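Protein (lectin) (Hyacinthoides hispanica, PDB 1B2P) probably recognises mannose on glycans, as a bulb-type plant lectin that assembles from several copies of one all-beta chain. Local coordinates at residues Ile35-Thr38 with Leu42-Tyr45; Leu23-Leu26 with Val31-Phe34; Gly71-Ile76 with Thr82-Pro87; Val98-Pro101 with Val105-Tyr108. All coordinates share one frame; numbering follows the deposited sequence.

Contact 1: residues Ile35-Thr38 with Leu42-Tyr45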
# COMPACT_ATOMS: atom_id res chain seq x y z
N ILE A 35 16.92 -7.82 -0.16
CA ILE A 35 16.50 -8.93 0.68
C ILE A 35 17.68 -9.58 1.47
O ILE A 35 18.73 -9.71 0.93
CB ILE A 35 15.83 -10.00 -0.21
CG1 ILE A 35 15.43 -11.27 0.56
CG2 ILE A 35 16.65 -10.28 -1.48
CD1 ILE A 35 14.35 -12.00 -0.23
N MET A 36 17.33 -9.87 2.72
CA MET A 36 18.30 -10.63 3.56
C MET A 36 18.02 -12.11 3.30
O MET A 36 16.99 -12.58 3.79
CB MET A 36 18.10 -10.22 5.02
CG MET A 36 19.01 -10.97 6.05
SD MET A 36 20.71 -10.41 6.05
CE MET A 36 21.46 -11.58 4.86
N GLN A 37 18.85 -12.74 2.48
CA GLN A 37 18.54 -14.13 2.14
C GLN A 37 18.97 -15.13 3.25
O GLN A 37 19.79 -14.82 4.15
CB GLN A 37 19.34 -14.53 0.87
CG GLN A 37 18.84 -13.60 -0.28
CD GLN A 37 19.40 -13.97 -1.62
OE1 GLN A 37 18.91 -13.55 -2.71
NE2 GLN A 37 20.52 -14.73 -1.72
N THR A 38 18.32 -16.27 3.07
CA THR A 38 18.57 -17.39 4.04
C THR A 38 20.03 -17.83 4.01
O THR A 38 20.64 -18.21 5.01
CB THR A 38 17.76 -18.65 3.68
OG1 THR A 38 16.36 -18.31 3.77
CG2 THR A 38 17.85 -19.73 4.75
N LEU A 42 23.10 -10.43 1.43
CA LEU A 42 22.03 -9.33 1.39
C LEU A 42 22.15 -8.76 -0.01
O LEU A 42 23.24 -8.32 -0.43
CB LEU A 42 22.50 -8.34 2.46
CG LEU A 42 21.67 -6.98 2.45
CD1 LEU A 42 20.21 -7.19 2.75
CD2 LEU A 42 22.36 -6.09 3.45
N VAL A 43 21.03 -8.85 -0.73
CA VAL A 43 21.08 -8.67 -2.20
C VAL A 43 20.05 -7.62 -2.67
O VAL A 43 18.92 -7.72 -2.19
CB VAL A 43 20.76 -9.99 -2.96
CG1 VAL A 43 21.00 -9.81 -4.45
CG2 VAL A 43 21.69 -11.10 -2.30
N LEU A 44 20.42 -6.80 -3.64
CA LEU A 44 19.41 -5.92 -4.31
C LEU A 44 19.11 -6.55 -5.70
O LEU A 44 20.04 -6.77 -6.47
CB LEU A 44 20.02 -4.57 -4.53
CG LEU A 44 19.18 -3.53 -5.32
CD1 LEU A 44 17.94 -3.18 -4.48
CD2 LEU A 44 20.07 -2.32 -5.52
N TYR A 45 17.86 -6.85 -5.91
CA TYR A 45 17.37 -7.43 -7.15
C TYR A 45 16.58 -6.36 -7.93
O TYR A 45 15.89 -5.53 -7.38
CB TYR A 45 16.40 -8.54 -6.91
CG TYR A 45 17.13 -9.81 -6.48
CD1 TYR A 45 17.68 -10.67 -7.44
CD2 TYR A 45 17.26 -10.12 -5.14
CE1 TYR A 45 18.28 -11.84 -6.97
CE2 TYR A 45 17.88 -11.27 -4.63
CZ TYR A 45 18.36 -12.12 -5.65
OH TYR A 45 19.06 -13.23 -5.25

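Contact 2: residues Leu23-Leu26 with Val31-Phe34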
# COMPACT_ATOMS: atom_id res chain seq x y z
N LEU A 23 13.04 -5.15 1.78
CA LEU A 23 12.36 -3.89 1.35
C LEU A 23 11.96 -4.12 -0.08
O LEU A 23 12.64 -4.81 -0.84
CB LEU A 23 13.37 -2.75 1.37
CG LEU A 23 14.07 -2.49 2.71
CD1 LEU A 23 14.91 -1.23 2.69
CD2 LEU A 23 13.03 -2.34 3.85
N GLU A 24 10.87 -3.48 -0.51
CA GLU A 24 10.41 -3.70 -1.89
C GLU A 24 9.68 -2.46 -2.36
O GLU A 24 8.74 -2.03 -1.63
CB GLU A 24 9.51 -4.90 -2.02
CG GLU A 24 8.84 -5.12 -3.36
CD GLU A 24 7.96 -6.35 -3.33
OE1 GLU A 24 6.81 -6.20 -2.83
OE2 GLU A 24 8.45 -7.41 -3.66
N ILE A 25 10.02 -2.00 -3.58
CA ILE A 25 9.13 -1.01 -4.16
C ILE A 25 8.98 -1.35 -5.67
O ILE A 25 9.75 -2.16 -6.19
CB ILE A 25 9.79 0.34 -4.11
CG1 ILE A 25 11.12 0.47 -4.83
CG2 ILE A 25 9.96 0.79 -2.62
CD1 ILE A 25 11.66 1.89 -4.91
N LEU A 26 8.06 -0.61 -6.33
CA LEU A 26 7.88 -0.84 -7.76
C LEU A 26 8.33 0.39 -8.55
O LEU A 26 8.11 1.52 -8.08
CB LEU A 26 6.36 -1.02 -7.95
CG LEU A 26 5.71 -2.37 -8.00
CD1 LEU A 26 6.19 -3.20 -6.83
CD2 LEU A 26 4.17 -2.19 -8.10
N VAL A 31 10.26 -4.63 -10.15
CA VAL A 31 10.16 -4.78 -8.69
C VAL A 31 11.59 -4.66 -8.19
O VAL A 31 12.41 -5.54 -8.55
CB VAL A 31 9.46 -6.09 -8.37
CG1 VAL A 31 9.40 -6.40 -6.88
CG2 VAL A 31 8.01 -6.08 -8.91
N TYR A 32 11.80 -3.79 -7.21
CA TYR A 32 13.20 -3.65 -6.67
C TYR A 32 13.09 -4.28 -5.30
O TYR A 32 12.14 -3.98 -4.60
CB TYR A 32 13.60 -2.23 -6.55
CG TYR A 32 13.76 -1.50 -7.86
CD1 TYR A 32 14.05 -2.18 -9.04
CD2 TYR A 32 13.68 -0.13 -7.84
CE1 TYR A 32 14.16 -1.41 -10.20
CE2 TYR A 32 13.86 0.65 -9.02
CZ TYR A 32 14.08 -0.06 -10.16
OH TYR A 32 14.29 0.67 -11.34
N ARG A 33 13.94 -5.28 -4.98
CA ARG A 33 13.81 -5.90 -3.66
C ARG A 33 15.19 -5.89 -3.06
O ARG A 33 16.19 -6.27 -3.67
CB ARG A 33 13.38 -7.39 -3.75
CG ARG A 33 11.91 -7.54 -4.11
CD ARG A 33 11.64 -9.11 -4.16
NE ARG A 33 12.41 -9.62 -5.32
CZ ARG A 33 12.99 -10.82 -5.48
NH1 ARG A 33 12.86 -11.69 -4.47
NH2 ARG A 33 13.68 -11.16 -6.58
N PHE A 34 15.27 -5.53 -1.77
CA PHE A 34 16.58 -5.55 -1.10
C PHE A 34 16.34 -6.57 -0.00
O PHE A 34 15.60 -6.36 0.95
CB PHE A 34 16.82 -4.21 -0.39
CG PHE A 34 18.19 -3.96 0.19
CD1 PHE A 34 19.35 -4.09 -0.61
CD2 PHE A 34 18.29 -3.60 1.51
CE1 PHE A 34 20.55 -3.80 -0.01
CE2 PHE A 34 19.53 -3.33 2.11
CZ PHE A 34 20.64 -3.43 1.33

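Contact 3: residues Gly71-Ile76 with Thr82-Pro87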
# COMPACT_ATOMS: atom_id res chain seq x y z
N GLY A 71 25.04 4.70 11.77
CA GLY A 71 24.75 4.79 10.31
C GLY A 71 25.43 3.61 9.59
O GLY A 71 25.40 3.62 8.35
N VAL A 72 26.10 2.72 10.27
CA VAL A 72 26.74 1.55 9.56
C VAL A 72 25.80 0.46 9.40
O VAL A 72 25.12 -0.01 10.40
CB VAL A 72 27.96 1.06 10.37
CG1 VAL A 72 28.54 -0.24 9.80
CG2 VAL A 72 28.94 2.21 10.49
N LEU A 73 25.56 -0.08 8.23
CA LEU A 73 24.71 -1.22 8.02
C LEU A 73 25.53 -2.50 8.18
O LEU A 73 26.66 -2.51 7.72
CB LEU A 73 24.24 -1.19 6.54
CG LEU A 73 23.41 -2.37 6.05
CD1 LEU A 73 22.08 -2.43 6.78
CD2 LEU A 73 23.19 -2.21 4.52
N VAL A 74 24.96 -3.46 8.96
CA VAL A 74 25.86 -4.66 9.20
C VAL A 74 24.96 -5.81 8.93
O VAL A 74 23.76 -5.92 8.92
CB VAL A 74 26.31 -4.79 10.65
CG1 VAL A 74 27.23 -3.64 10.97
CG2 VAL A 74 25.11 -4.75 11.59
N VAL A 75 25.61 -7.00 8.56
CA VAL A 75 24.97 -8.28 8.48
C VAL A 75 25.66 -9.22 9.59
O VAL A 75 26.86 -9.16 9.61
CB VAL A 75 25.27 -8.92 7.09
CG1 VAL A 75 24.71 -10.32 7.00
CG2 VAL A 75 24.69 -8.04 5.95
N ILE A 76 24.75 -9.71 10.37
CA ILE A 76 25.26 -10.39 11.60
C ILE A 76 24.66 -11.77 11.61
O ILE A 76 23.51 -12.03 11.28
CB ILE A 76 24.74 -9.66 12.86
CG1 ILE A 76 25.21 -8.24 12.91
CG2 ILE A 76 25.25 -10.49 14.09
CD1 ILE A 76 24.57 -7.44 14.08
N THR A 82 29.78 -10.59 12.99
CA THR A 82 29.47 -9.63 11.91
C THR A 82 30.25 -10.09 10.68
O THR A 82 31.48 -10.19 10.65
CB THR A 82 29.92 -8.22 12.32
OG1 THR A 82 29.11 -7.88 13.48
CG2 THR A 82 29.73 -7.19 11.21
N VAL A 83 29.58 -10.31 9.55
CA VAL A 83 30.21 -10.76 8.37
C VAL A 83 30.34 -9.73 7.26
O VAL A 83 31.12 -9.79 6.33
CB VAL A 83 29.55 -11.98 7.76
CG1 VAL A 83 29.65 -13.20 8.70
CG2 VAL A 83 28.06 -11.78 7.41
N TRP A 84 29.71 -8.49 7.55
CA TRP A 84 29.85 -7.46 6.55
C TRP A 84 29.44 -6.09 7.21
O TRP A 84 28.54 -6.25 7.99
CB TRP A 84 28.95 -7.66 5.31
CG TRP A 84 29.13 -6.65 4.23
CD1 TRP A 84 30.01 -6.69 3.14
CD2 TRP A 84 28.39 -5.40 4.05
NE1 TRP A 84 29.85 -5.55 2.41
CE2 TRP A 84 28.88 -4.74 2.92
CE3 TRP A 84 27.31 -4.90 4.80
CZ2 TRP A 84 28.37 -3.51 2.47
CZ3 TRP A 84 26.81 -3.65 4.34
CH2 TRP A 84 27.32 -3.00 3.20
N GLN A 85 30.13 -5.05 6.84
CA GLN A 85 29.60 -3.74 7.31
C GLN A 85 29.85 -2.73 6.25
O GLN A 85 30.89 -2.79 5.54
CB GLN A 85 30.30 -3.39 8.64
CG GLN A 85 31.81 -3.24 8.55
CD GLN A 85 32.32 -3.12 10.01
OE1 GLN A 85 32.12 -4.00 10.85
NE2 GLN A 85 32.89 -1.97 10.28
N SER A 86 28.96 -1.73 6.21
CA SER A 86 29.26 -0.66 5.21
C SER A 86 30.44 0.06 5.77
O SER A 86 30.81 0.25 6.91
CB SER A 86 27.95 0.19 5.01
OG SER A 86 27.59 0.75 6.29
N PRO A 87 31.16 0.82 4.88
CA PRO A 87 32.48 1.30 5.20
C PRO A 87 32.56 2.64 5.79
O PRO A 87 33.71 3.11 5.98
CB PRO A 87 33.08 1.38 3.75
CG PRO A 87 31.94 1.65 2.84
CD PRO A 87 30.81 0.84 3.42
O HOH W 1 27.37 3.44 6.34

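Contact 4: residues Val98-Pro101 with Val105-Tyr108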
# COMPACT_ATOMS: atom_id res chain seq x y z
N VAL A 98 17.16 3.86 2.79
CA VAL A 98 15.98 3.90 1.96
C VAL A 98 16.24 3.18 0.60
O VAL A 98 17.32 3.51 0.06
CB VAL A 98 15.66 5.40 1.60
CG1 VAL A 98 14.38 5.51 0.80
CG2 VAL A 98 15.60 6.23 2.93
N LEU A 99 15.32 2.35 0.22
CA LEU A 99 15.36 1.81 -1.19
C LEU A 99 14.52 2.83 -1.96
O LEU A 99 13.33 3.00 -1.80
CB LEU A 99 14.64 0.44 -1.12
CG LEU A 99 14.43 -0.19 -2.54
CD1 LEU A 99 15.76 -0.34 -3.25
CD2 LEU A 99 13.74 -1.55 -2.36
N GLN A 100 15.25 3.45 -2.94
CA GLN A 100 14.64 4.65 -3.64
C GLN A 100 14.15 4.33 -4.99
O GLN A 100 14.57 3.34 -5.63
CB GLN A 100 15.80 5.64 -3.89
CG GLN A 100 16.41 6.05 -2.50
CD GLN A 100 17.35 7.18 -2.57
OE1 GLN A 100 17.61 7.84 -1.55
NE2 GLN A 100 18.07 7.48 -3.69
N PRO A 101 13.21 5.16 -5.53
CA PRO A 101 12.65 4.85 -6.85
C PRO A 101 13.76 4.90 -7.89
O PRO A 101 13.48 4.24 -8.93
CB PRO A 101 11.76 6.12 -7.08
CG PRO A 101 11.26 6.40 -5.64
CD PRO A 101 12.48 6.22 -4.77
N VAL A 105 20.26 2.46 -3.18
CA VAL A 105 19.86 2.25 -1.69
C VAL A 105 20.83 3.09 -0.94
O VAL A 105 22.05 3.08 -1.12
CB VAL A 105 20.21 0.79 -1.31
CG1 VAL A 105 20.11 0.64 0.22
CG2 VAL A 105 19.24 -0.13 -2.02
N VAL A 106 20.34 4.06 -0.07
CA VAL A 106 21.08 5.11 0.50
C VAL A 106 20.83 5.16 2.05
O VAL A 106 19.67 5.04 2.37
CB VAL A 106 20.70 6.48 -0.16
CG1 VAL A 106 21.62 7.60 0.28
CG2 VAL A 106 20.69 6.40 -1.72
N ILE A 107 21.93 5.43 2.71
CA ILE A 107 21.75 5.65 4.17
C ILE A 107 21.81 7.15 4.39
O ILE A 107 22.81 7.76 3.98
CB ILE A 107 22.91 4.98 4.95
CG1 ILE A 107 22.76 3.48 4.71
CG2 ILE A 107 22.82 5.36 6.46
CD1 ILE A 107 23.97 2.65 5.41
N TYR A 108 20.88 7.78 5.06
CA TYR A 108 20.95 9.18 5.39
C TYR A 108 20.97 9.40 6.93
O TYR A 108 20.24 8.67 7.57
CB TYR A 108 19.59 9.83 4.89
CG TYR A 108 19.35 9.82 3.40
CD1 TYR A 108 19.83 10.92 2.69
CD2 TYR A 108 18.69 8.79 2.76
CE1 TYR A 108 19.64 10.96 1.30
CE2 TYR A 108 18.45 8.83 1.36
CZ TYR A 108 18.98 9.93 0.70
OH TYR A 108 18.75 9.96 -0.67

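Contact 1: residues Ile35-Thr38 with Leu42-Tyr45
I35 and L42 lose more surface here than any other residue, on different faces of one antiparallel ladder. I35 and V43 form its hydrogen-bonded pair: I35 N donates to V43 O (2.9 Å) and V43 N donates to I35 O (3.0 Å), each with an N-H...O angle of 165°. With CG1 of I35 trans to the backbone N (chi1 176°), the CG2 branch is left to meet the second strand, where it lies in the plane of the Y45 ring, at its edge, 3.5 Å from Y45 CE2. V43 CG1 rests against one face of the same ring, offset toward the rim.

On the other side of the sheet, L42 CD1 comes within 3.4 Å of I35 O, and M36 CE meets L42 CB at 4.2 Å, the two side chains crossing at about a right angle. L42 and M36 thereby face V75 of strand 73-76.

Past the end of its strand, Q37 runs back as an extended chain and accepts a bond from Y45 OH at its OE1 (2.6 Å), in the amide plane. Its NE2 bonds to D39 OD1, so both ends of the amide are engaged and its rotation is fixed. Q37, D39, V43 and Y45 follow the Gln-x-Asp-x-Asn-x-Val-x-Tyr signature of bulb lectins, which lines mannose pockets in relatives and probably does so here.

Contact 2: residues Leu23-Leu26 with Val31-Phe34
L23 and F34 exchange two main-chain bonds, L23 N to F34 O (3.0 Å) and F34 N to L23 O (2.9 Å), and two residues along I25 and Y32 repeat the pattern. There the bond from Y32 N to I25 O is the shorter and straighter at 2.8 Å, with an N-H...O angle of 177°, while I25 N reaches Y32 O at 3.1 Å. Alternating hydrogen-bonded and non-hydrogen-bonded pairs define a regular antiparallel beta hairpin, its strands 167° apart in direction, within one of the flat sheets of the beta-prism fold known from monocot mannose-binding lectins. At the E24–R33 pair, the alpha carbons lean on the opposing carbonyls, R33 CA on L23 O and E24 CA on Y32 O.

The side chains separate by face. On the face of L23, I25, Y32 and F34, the two CB atoms of L23 and F34 meet, and I25 CG1 crosses the Y32 side chain beside CD2. L23 and I25 continue from there onto L99 of strand 95-99. The face of E24, L26, V31 and R33 packs against the third subunit, where L26 and V31 each touch their own counterparts.

E24 and R33 run side by side, pointing the same way, yet no salt bridge forms between them: R33 bends at chi3 (-67°) and sends NH2 to N47 O. The E24 carboxylate instead touches aliphatic carbon, its OE2 3.5 Å from both R33 CG and V31 CG1.

Contact 3: residues Gly71-Ile76 with Thr82-Pro87
A chi1 of 59° sets S86 OG between its own N and carbonyl carbon, where the hydroxyl faces the backbone of L73 and accepts a bond from L73 N at 2.9 Å. W84 takes the other course: CG lies trans to N (chi1 -177°), and the indole, turned across at chi2 90°, brings CZ3 to 3.9 Å from L73 CD2.

S86 N returns a bond to L73 O, so main chain and side chain of S86 grip both polar backbone atoms of L73. S86 N also sits above one face of the W84 indole, displaced toward the rim, while its hydrogen is spent on L73 O. A water donates to G71 O and accepts from S86 OG (2.7 Å), carrying the link back to the turn before the strand.

Further along this antiparallel hairpin the register slips by one residue in a classic beta bulge, with V83 and W84 both opposite V75. V75 N bonds to W84 O (3.1 Å), and V75 O receives V83 N (3.0 Å). Q68, D70 and V74 keep the spacing of the bulb-lectin mannose signature, but V72 and I76 stand at its asparagine and tyrosine positions, consistent with a degenerate copy. V75 CG1 packs on V83 CG2 at 3.7 Å.

Contact 4: residues Val98-Pro101 with Val105-Tyr108
V98 and V106 head a wholly buried antiparallel contact at the turn end of the hairpin formed by strands 95-99 and 105-114. Two main-chain bonds establish the pair: V98 N to V106 O at 2.8 Å and V106 N to V98 O at 3.1 Å. The next pair, L99 with V105, is non-hydrogen-bonded, and its side chains occupy the other face, where L99 CD1 meets V105 CG2 at 3.7 Å. That face turns inward onto L44 of strand 42-46.

Q100 leaves the strand with CG trans to its carbonyl carbon (chi1 -61°) and stays extended, which carries the amide past V106 toward Y108. Y108 OH donates to Q100 OE1 (2.6 Å) in the amide plane, on a lone pair, and the amide and ring planes lie only 26° apart. V106 supports both groups: CG2 sits 3.4 Å from Q100 OE1, while CG1 covers part of one face of the ring.

Together with D102, to which Q100 NE2 makes a weak bond, Q100, V106 and Y108 keep the spacing of the bulb-lectin mannose signature, so a sugar site here is probable, as in relatives. The strand also serves assembly. V106, I107 and Y108 pair in an antiparallel ladder with the second subunit, extending the sheet across the interface, and T115 OG1 of that subunit bonds to V105 N.

How the contacts relate
From the N terminus, contact 2 closes the first hairpin loop, and contact 1 begins at the very next residue on the shared strand 30-36, making a three-strand run within one sheet. Y45 N probably bonds to R33 O across that shared region. Contact 3 closes a later hairpin in a second sheet, and contact 4 the last one, in a third; none nests in or crosses another. The three sheets meet in the middle: L42 CD2 touches V75 CG2 between contacts 1 and 3, L44 CD1 touches L99 CD1 between 1 and 4, and I107 CD1 reaches L73 CB between 4 and 3. I25 and Y32 of contact 2 also pack on Q100 and P101.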